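Local coordinates for protein EvdO1 (Micromonospora carbonacea, PDB 4XBZ) that probably catalyses an oxidative cyclization in orthosomycin biosynthesis, as a metal-dependent oxygenase with a double-stranded beta-helix fold, at residues A103-I108 / M146-P151; G182-P187 / K252-I257. All blocks are in the same frame, centred on the assembly; numbering follows the deposited sequence.

Contact 1 (A103-I108 / M146-P151); sequences AAPVRI and MVFKTP
The ring of F148 lies against the backbone of P105 and V106: V106 O sits over one of its faces, 3.7 Å above the plane and displaced toward the rim. Obliquely to the ring come P105 O, 3.0 Å from CE2, and I108 CD1, 4.0 Å from CE1. F148 CG stands between its own backbone N and carbonyl carbon (chi1 47°), a turn that swings the ring across to the other strand. A phenylalanine suits this place because its broad, flat surface can lie against peptide groups, while I80 of helix 66-86 also touches it. The guanidinium of R107 has V147 CG2 obliquely placed, 3.9 Å from NH1; its NE forms a salt bridge with E109. The segments are antiparallel neighbours in the larger sheet of the double-stranded beta-helix, and V106 and R107 together face V93 of strand 92-94 in a classic beta bulge. I108 and M146 exchange two backbone hydrogen bonds, and F148 N gives a third to V106 O. In that pair I108 CD1 reaches M146 CE, branched isoleucine against more flexible methionine, where M146 also touches I80. Past the strands the backbones draw apart, and A104 CB meets T150 CG2 at a tight 3.4 Å.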
ATOM      1  N   ALA A 103      22.646 -22.177  27.425  1.00 42.49           N
ATOM      2  CA  ALA A 103      22.284 -21.955  26.025  1.00 42.02           C
ATOM      3  C   ALA A 103      20.807 -22.291  25.802  1.00 36.40           C
ATOM      4  O   ALA A 103      20.317 -23.298  26.301  1.00 36.72           O
ATOM      5  CB  ALA A 103      23.170 -22.793  25.100  1.00 40.95           C
ATOM      6  N   ALA A 104      20.091 -21.442  25.073  1.00 36.80           N
ATOM      7  CA  ALA A 104      18.684 -21.708  24.797  1.00 33.60           C
ATOM      8  C   ALA A 104      18.334 -21.344  23.356  1.00 34.82           C
ATOM      9  O   ALA A 104      19.039 -20.560  22.734  1.00 34.10           O
ATOM     10  CB  ALA A 104      17.820 -20.952  25.762  1.00 32.69           C
ATOM     11  N   PRO A 105      17.263 -21.945  22.808  1.00 36.88           N
ATOM     12  CA  PRO A 105      16.778 -21.545  21.481  1.00 33.23           C
ATOM     13  C   PRO A 105      15.836 -20.346  21.593  1.00 34.58           C
ATOM     14  O   PRO A 105      15.085 -20.273  22.564  1.00 32.88           O
ATOM     15  CB  PRO A 105      16.029 -22.784  20.991  1.00 32.04           C
ATOM     16  CG  PRO A 105      15.492 -23.403  22.275  1.00 37.76           C
ATOM     17  CD  PRO A 105      16.497 -23.083  23.359  1.00 33.33           C
ATOM     18  N   VAL A 106      15.870 -19.437  20.621  1.00 32.80           N
ATOM     19  CA  VAL A 106      15.040 -18.237  20.677  1.00 31.92           C
ATOM     20  C   VAL A 106      14.208 -18.054  19.405  1.00 32.10           C
ATOM     21  O   VAL A 106      13.270 -17.243  19.384  1.00 24.69           O
ATOM     22  CB  VAL A 106      15.897 -16.962  20.911  1.00 31.17           C
ATOM     23  CG1 VAL A 106      16.435 -16.932  22.348  1.00 36.97           C
ATOM     24  CG2 VAL A 106      17.034 -16.890  19.916  1.00 25.60           C
ATOM     25  N   ARG A 107      14.548 -18.805  18.356  1.00 30.49           N
ATOM     26  CA  ARG A 107      13.822 -18.703  17.097  1.00 30.31           C
ATOM     27  C   ARG A 107      13.933 -19.972  16.274  1.00 26.59           C
ATOM     28  O   ARG A 107      15.016 -20.538  16.108  1.00 32.02           O
ATOM     29  CB  ARG A 107      14.329 -17.499  16.291  1.00 33.11           C
ATOM     30  CG  ARG A 107      13.601 -17.216  14.976  1.00 30.06           C
ATOM     31  CD  ARG A 107      14.236 -16.007  14.281  1.00 29.08           C
ATOM     32  NE  ARG A 107      13.870 -15.890  12.866  1.00 35.86           N
ATOM     33  CZ  ARG A 107      13.354 -14.794  12.296  1.00 38.07           C
ATOM     34  NH1 ARG A 107      13.114 -13.705  13.025  1.00 35.83           N
ATOM     35  NH2 ARG A 107      13.057 -14.788  10.995  1.00 29.57           N
ATOM     36  N   ILE A 108      12.795 -20.408  15.749  1.00 26.95           N
ATOM     37  CA  ILE A 108      12.741 -21.540  14.826  1.00 31.95           C
ATOM     38  C   ILE A 108      12.291 -21.051  13.428  1.00 28.08           C
ATOM     39  O   ILE A 108      11.268 -20.389  13.303  1.00 26.21           O
ATOM     40  CB  ILE A 108      11.793 -22.646  15.370  1.00 25.63           C
ATOM     41  CG1 ILE A 108      12.343 -23.204  16.682  1.00 26.92           C
ATOM     42  CG2 ILE A 108      11.613 -23.771  14.374  1.00 20.82           C
ATOM     43  CD1 ILE A 108      11.317 -23.883  17.530  1.00 26.47           C
ATOM     44  N   MET A 146       8.981 -18.644  14.141  1.00 28.24           N
ATOM     45  CA  MET A 146       8.443 -18.354  15.449  1.00 24.50           C
ATOM     46  C   MET A 146       9.556 -17.834  16.332  1.00 29.26           C
ATOM     47  O   MET A 146      10.667 -18.382  16.342  1.00 29.24           O
ATOM     48  CB  MET A 146       7.789 -19.577  16.065  1.00 23.20           C
ATOM     49  CG  MET A 146       7.021 -19.253  17.334  1.00 27.66           C
ATOM     50  SD  MET A 146       6.214 -20.709  18.017  1.00 33.84           S
ATOM     51  CE  MET A 146       7.641 -21.718  18.375  1.00 27.86           C
ATOM     52  N   VAL A 147       9.258 -16.750  17.047  1.00 29.07           N
ATOM     53  CA  VAL A 147      10.184 -16.171  18.015  1.00 26.71           C
ATOM     54  C   VAL A 147       9.580 -16.269  19.407  1.00 29.40           C
ATOM     55  O   VAL A 147       8.370 -16.091  19.593  1.00 28.33           O
ATOM     56  CB  VAL A 147      10.519 -14.703  17.690  1.00 28.55           C
ATOM     57  CG1 VAL A 147      11.498 -14.126  18.712  1.00 25.86           C
ATOM     58  CG2 VAL A 147      11.100 -14.585  16.286  1.00 30.94           C
ATOM     59  N   PHE A 148      10.431 -16.556  20.385  1.00 30.18           N
ATOM     60  CA  PHE A 148       9.998 -16.747  21.770  1.00 31.31           C
ATOM     61  C   PHE A 148      11.184 -16.435  22.657  1.00 34.49           C
ATOM     62  O   PHE A 148      12.327 -16.641  22.255  1.00 31.76           O
ATOM     63  CB  PHE A 148       9.508 -18.178  21.994  1.00 30.27           C
ATOM     64  CG  PHE A 148      10.443 -19.214  21.435  1.00 33.23           C
ATOM     65  CD1 PHE A 148      10.411 -19.542  20.081  1.00 30.60           C
ATOM     66  CD2 PHE A 148      11.391 -19.820  22.247  1.00 28.44           C
ATOM     67  CE1 PHE A 148      11.298 -20.472  19.546  1.00 28.79           C
ATOM     68  CE2 PHE A 148      12.277 -20.748  21.724  1.00 32.17           C
ATOM     69  CZ  PHE A 148      12.233 -21.073  20.370  1.00 33.70           C
ATOM     70  N   LYS A 149      10.949 -15.934  23.861  1.00 37.36           N
ATOM     71  CA  LYS A 149      12.101 -15.660  24.700  1.00 36.28           C
ATOM     72  C   LYS A 149      12.260 -16.661  25.829  1.00 34.01           C
ATOM     73  O   LYS A 149      11.428 -17.547  26.033  1.00 34.85           O
ATOM     74  CB  LYS A 149      12.040 -14.239  25.251  1.00 40.83           C
ATOM     75  CG  LYS A 149      10.702 -13.820  25.748  1.00 38.25           C
ATOM     76  CD  LYS A 149      10.653 -12.301  25.888  1.00 42.48           C
ATOM     77  CE  LYS A 149      11.128 -11.622  24.615  1.00 44.35           C
ATOM     78  NZ  LYS A 149      10.811 -10.179  24.600  1.00 35.75           N
ATOM     79  N   THR A 150      13.368 -16.511  26.542  1.00 36.67           N
ATOM     80  CA  THR A 150      13.751 -17.408  27.617  1.00 36.19           C
ATOM     81  C   THR A 150      13.234 -16.883  28.957  1.00 35.92           C
ATOM     82  O   THR A 150      13.805 -15.949  29.518  1.00 35.18           O
ATOM     83  CB  THR A 150      15.281 -17.569  27.672  1.00 33.77           C
ATOM     84  OG1 THR A 150      15.901 -16.277  27.703  1.00 34.06           O
ATOM     85  CG2 THR A 150      15.774 -18.276  26.456  1.00 37.87           C
ATOM     86  N   PRO A 151      12.159 -17.493  29.477  1.00 36.68           N
ATOM     87  CA  PRO A 151      11.444 -16.988  30.661  1.00 38.13           C
ATOM     88  C   PRO A 151      12.311 -16.831  31.926  1.00 35.18           C
ATOM     89  O   PRO A 151      11.922 -16.078  32.806  1.00 34.68           O
ATOM     90  CB  PRO A 151      10.340 -18.038  30.881  1.00 33.47           C
ATOM     91  CG  PRO A 151      10.795 -19.241  30.155  1.00 40.97           C
ATOM     92  CD  PRO A 151      11.584 -18.752  28.980  1.00 37.65           C
TER

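Contact 2 (G182-P187 / K252-I257)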
ATOM      1  N   GLY A 182       3.036 -10.237  13.008  1.00 24.41           N
ATOM      2  CA  GLY A 182       3.365 -10.931  14.239  1.00 23.75           C
ATOM      3  C   GLY A 182       2.096 -11.438  14.872  1.00 25.78           C
ATOM      4  O   GLY A 182       1.269 -10.649  15.328  1.00 24.86           O
ATOM      5  N   ILE A 183       1.924 -12.756  14.870  1.00 23.79           N
ATOM      6  CA  ILE A 183       0.744 -13.370  15.466  1.00 23.44           C
ATOM      7  C   ILE A 183       1.082 -13.904  16.868  1.00 26.77           C
ATOM      8  O   ILE A 183       1.971 -14.741  17.045  1.00 24.68           O
ATOM      9  CB  ILE A 183       0.209 -14.467  14.561  1.00 24.86           C
ATOM     10  CG1 ILE A 183       0.007 -13.879  13.167  1.00 27.45           C
ATOM     11  CG2 ILE A 183      -1.086 -15.039  15.107  1.00 27.13           C
ATOM     12  CD1 ILE A 183      -0.512 -14.854  12.139  1.00 32.67           C
ATOM     13  N   TYR A 184       0.388 -13.373  17.868  1.00 28.47           N
ATOM     14  CA  TYR A 184       0.759 -13.604  19.258  1.00 26.74           C
ATOM     15  C   TYR A 184       0.093 -14.835  19.865  1.00 28.16           C
ATOM     16  O   TYR A 184      -1.139 -14.951  19.888  1.00 26.32           O
ATOM     17  CB  TYR A 184       0.436 -12.359  20.084  1.00 22.91           C
ATOM     18  CG  TYR A 184       1.470 -11.287  19.899  1.00 25.59           C
ATOM     19  CD1 TYR A 184       1.674 -10.701  18.652  1.00 24.25           C
ATOM     20  CD2 TYR A 184       2.260 -10.866  20.956  1.00 22.38           C
ATOM     21  CE1 TYR A 184       2.631  -9.730  18.466  1.00 20.95           C
ATOM     22  CE2 TYR A 184       3.210  -9.885  20.780  1.00 24.56           C
ATOM     23  CZ  TYR A 184       3.392  -9.318  19.525  1.00 25.15           C
ATOM     24  OH  TYR A 184       4.352  -8.352  19.328  1.00 24.47           O
ATOM     25  N   LEU A 185       0.927 -15.749  20.352  1.00 27.48           N
ATOM     26  CA  LEU A 185       0.450 -16.972  20.980  1.00 31.27           C
ATOM     27  C   LEU A 185       0.326 -16.752  22.486  1.00 32.92           C
ATOM     28  O   LEU A 185      -0.474 -17.394  23.165  1.00 32.26           O
ATOM     29  CB  LEU A 185       1.392 -18.137  20.703  1.00 23.30           C
ATOM     30  CG  LEU A 185       1.761 -18.421  19.251  1.00 32.28           C
ATOM     31  CD1 LEU A 185       2.289 -19.845  19.077  1.00 24.59           C
ATOM     32  CD2 LEU A 185       0.590 -18.150  18.322  1.00 33.36           C
ATOM     33  N   ASP A 186       1.141 -15.846  23.005  1.00 29.26           N
ATOM     34  CA  ASP A 186       1.099 -15.522  24.415  1.00 32.09           C
ATOM     35  C   ASP A 186       0.835 -14.031  24.565  1.00 33.14           C
ATOM     36  O   ASP A 186       1.150 -13.255  23.650  1.00 34.81           O
ATOM     37  CB  ASP A 186       2.404 -15.942  25.091  1.00 29.84           C
ATOM     38  CG  ASP A 186       2.718 -17.396  24.863  1.00 34.12           C
ATOM     39  OD1 ASP A 186       1.812 -18.245  25.047  1.00 36.19           O
ATOM     40  OD2 ASP A 186       3.865 -17.689  24.476  1.00 33.62           O
ATOM     41  N   PRO A 187       0.225 -13.625  25.692  1.00 34.32           N
ATOM     42  CA  PRO A 187      -0.035 -12.190  25.871  1.00 30.39           C
ATOM     43  C   PRO A 187       1.267 -11.409  25.961  1.00 32.12           C
ATOM     44  O   PRO A 187       2.306 -11.967  26.331  1.00 31.96           O
ATOM     45  CB  PRO A 187      -0.823 -12.123  27.184  1.00 33.57           C
ATOM     46  CG  PRO A 187      -0.448 -13.344  27.921  1.00 31.75           C
ATOM     47  CD  PRO A 187      -0.122 -14.408  26.896  1.00 34.91           C
ATOM     48  N   LYS A 252       8.084 -14.862  31.275  1.00 37.85           N
ATOM     49  CA  LYS A 252       7.087 -15.174  30.256  1.00 37.67           C
ATOM     50  C   LYS A 252       7.759 -15.667  28.991  1.00 38.40           C
ATOM     51  O   LYS A 252       8.764 -15.097  28.574  1.00 39.41           O
ATOM     52  CB  LYS A 252       6.225 -13.956  29.933  1.00 39.54           C
ATOM     53  CG  LYS A 252       5.495 -13.354  31.115  1.00 37.61           C
ATOM     54  CD  LYS A 252       4.690 -12.120  30.692  1.00 40.96           C
ATOM     55  CE  LYS A 252       3.895 -11.562  31.867  1.00 38.91           C
ATOM     56  NZ  LYS A 252       4.728 -11.618  33.108  1.00 38.94           N
ATOM     57  N   GLN A 253       7.208 -16.708  28.365  1.00 37.43           N
ATOM     58  CA  GLN A 253       7.875 -17.259  27.190  1.00 41.77           C
ATOM     59  C   GLN A 253       7.609 -16.421  25.923  1.00 37.12           C
ATOM     60  O   GLN A 253       8.414 -16.439  24.978  1.00 36.91           O
ATOM     61  CB  GLN A 253       7.479 -18.724  26.960  1.00 41.24           C
ATOM     62  CG  GLN A 253       8.515 -19.481  26.113  1.00 39.40           C
ATOM     63  CD  GLN A 253       8.149 -20.938  25.867  1.00 43.50           C
ATOM     64  OE1 GLN A 253       6.973 -21.274  25.667  1.00 40.28           O
ATOM     65  NE2 GLN A 253       9.163 -21.817  25.887  1.00 35.00           N
ATOM     66  N   ARG A 254       6.499 -15.691  25.916  1.00 34.66           N
ATOM     67  CA  ARG A 254       6.218 -14.693  24.873  1.00 35.75           C
ATOM     68  C   ARG A 254       6.500 -15.207  23.459  1.00 31.96           C
ATOM     69  O   ARG A 254       7.459 -14.796  22.818  1.00 30.29           O
ATOM     70  CB  ARG A 254       7.028 -13.420  25.141  1.00 30.68           C
ATOM     71  CG  ARG A 254       6.640 -12.715  26.431  1.00 33.25           C
ATOM     72  CD  ARG A 254       6.228 -11.290  26.163  1.00 32.93           C
ATOM     73  NE  ARG A 254       6.009 -11.083  24.745  1.00 34.39           N
ATOM     74  CZ  ARG A 254       6.663 -10.200  23.998  1.00 33.95           C
ATOM     75  NH1 ARG A 254       7.562  -9.392  24.530  1.00 40.47           N
ATOM     76  NH2 ARG A 254       6.398 -10.132  22.709  1.00 31.76           N
ATOM     77  N   ARG A 255       5.672 -16.127  22.991  1.00 30.50           N
ATOM     78  CA  ARG A 255       5.861 -16.696  21.669  1.00 29.49           C
ATOM     79  C   ARG A 255       5.104 -15.885  20.611  1.00 29.93           C
ATOM     80  O   ARG A 255       3.904 -15.616  20.754  1.00 27.74           O
ATOM     81  CB  ARG A 255       5.406 -18.163  21.646  1.00 29.52           C
ATOM     82  CG  ARG A 255       6.027 -19.047  22.741  1.00 30.56           C
ATOM     83  CD  ARG A 255       5.217 -20.320  22.945  1.00 30.31           C
ATOM     84  NE  ARG A 255       3.848 -20.059  23.388  1.00 31.08           N
ATOM     85  CZ  ARG A 255       2.846 -20.926  23.271  1.00 32.72           C
ATOM     86  NH1 ARG A 255       3.064 -22.115  22.713  1.00 30.77           N
ATOM     87  NH2 ARG A 255       1.624 -20.599  23.691  1.00 31.32           N
ATOM     88  N   VAL A 256       5.816 -15.512  19.548  1.00 27.17           N
ATOM     89  CA  VAL A 256       5.214 -14.831  18.410  1.00 26.90           C
ATOM     90  C   VAL A 256       5.597 -15.509  17.090  1.00 26.41           C
ATOM     91  O   VAL A 256       6.773 -15.765  16.836  1.00 24.21           O
ATOM     92  CB  VAL A 256       5.634 -13.346  18.339  1.00 27.80           C
ATOM     93  CG1 VAL A 256       5.013 -12.675  17.102  1.00 26.85           C
ATOM     94  CG2 VAL A 256       5.227 -12.604  19.603  1.00 22.99           C
ATOM     95  N   ILE A 257       4.595 -15.798  16.265  1.00 24.98           N
ATOM     96  CA  ILE A 257       4.813 -16.315  14.920  1.00 25.02           C
ATOM     97  C   ILE A 257       4.849 -15.155  13.925  1.00 22.74           C
ATOM     98  O   ILE A 257       3.877 -14.401  13.832  1.00 22.58           O
ATOM     99  CB  ILE A 257       3.706 -17.313  14.516  1.00 27.64           C
ATOM    100  CG1 ILE A 257       3.909 -18.649  15.218  1.00 27.77           C
ATOM    101  CG2 ILE A 257       3.689 -17.545  13.014  1.00 27.34           C
ATOM    102  CD1 ILE A 257       2.769 -19.612  14.992  1.00 28.02           C
TER
HETATM  103  O   HOH W   1       6.909  -9.748  20.361  1.00 32.83           O
HETATM  104  O   HOH W   2       3.524 -13.642  22.954  1.00 27.86           O
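Strands 179-184 and 256-263 are antiparallel neighbours in the larger sheet of the double-stranded beta-helix, and here their pairing runs on into the loops beyond. I183 and I257 form a hydrogen-bonded pair, with I183 N to I257 O at 2.8 Å and nearly straight; L185 N bonds to R255 O one step further. In the non-hydrogen-bonded pair between them, V256 CG2 stands over the centre of the Y184 ring, a CH-pi contact of 3.6 Å to the centroid. V256 CG1 lies 3.7 Å from G182 CA, where a side chain would crowd it. R255 grips D186 side-on: NE reaches OD2 at 2.6 Å and NH2 reaches OD1 at 2.7 Å, the carboxylate and guanidinium planes only 17° apart. R255 N binds OD2 from the anti side, while NE uses the syn side. The bend of R255 at chi3 (-62°) turns its guanidinium back to the acid, one face against L185 CB. An asparagine in place of D186 would probably leave the R255 guanidinium without its countercharge and looser in rotation. Water 2 bridges D186 O and R255 O. R255 NH1 continues to Q73 O of helix 66-86, whose V72 covers L185 and I257; helix 116-121 packs on I183 and I257, and strand 235-239 flanks I183 and Y184.

How the contacts relate
Both contacts join antiparallel neighbours of one sheet, and they meet inside it, where strand 139-147 of contact 1 lies next to strand 256-263 of contact 2. V147 O and V256 N, 2.6 Å apart, probably form a hydrogen bond, as do K149 N and Q253 O at 2.8 Å. Contact 2 is the more buried; contact 1, one strand from the sheet's edge within this chain, keeps several partly exposed residues. Helix 66-86 covers both. The chemistry differs in part: both add apolar and aromatic packing to backbone bonds, but only contact 2 also has a salt bridge between its segments, together with bridging water. R107 lies nearer the nickel ion than Y184 does.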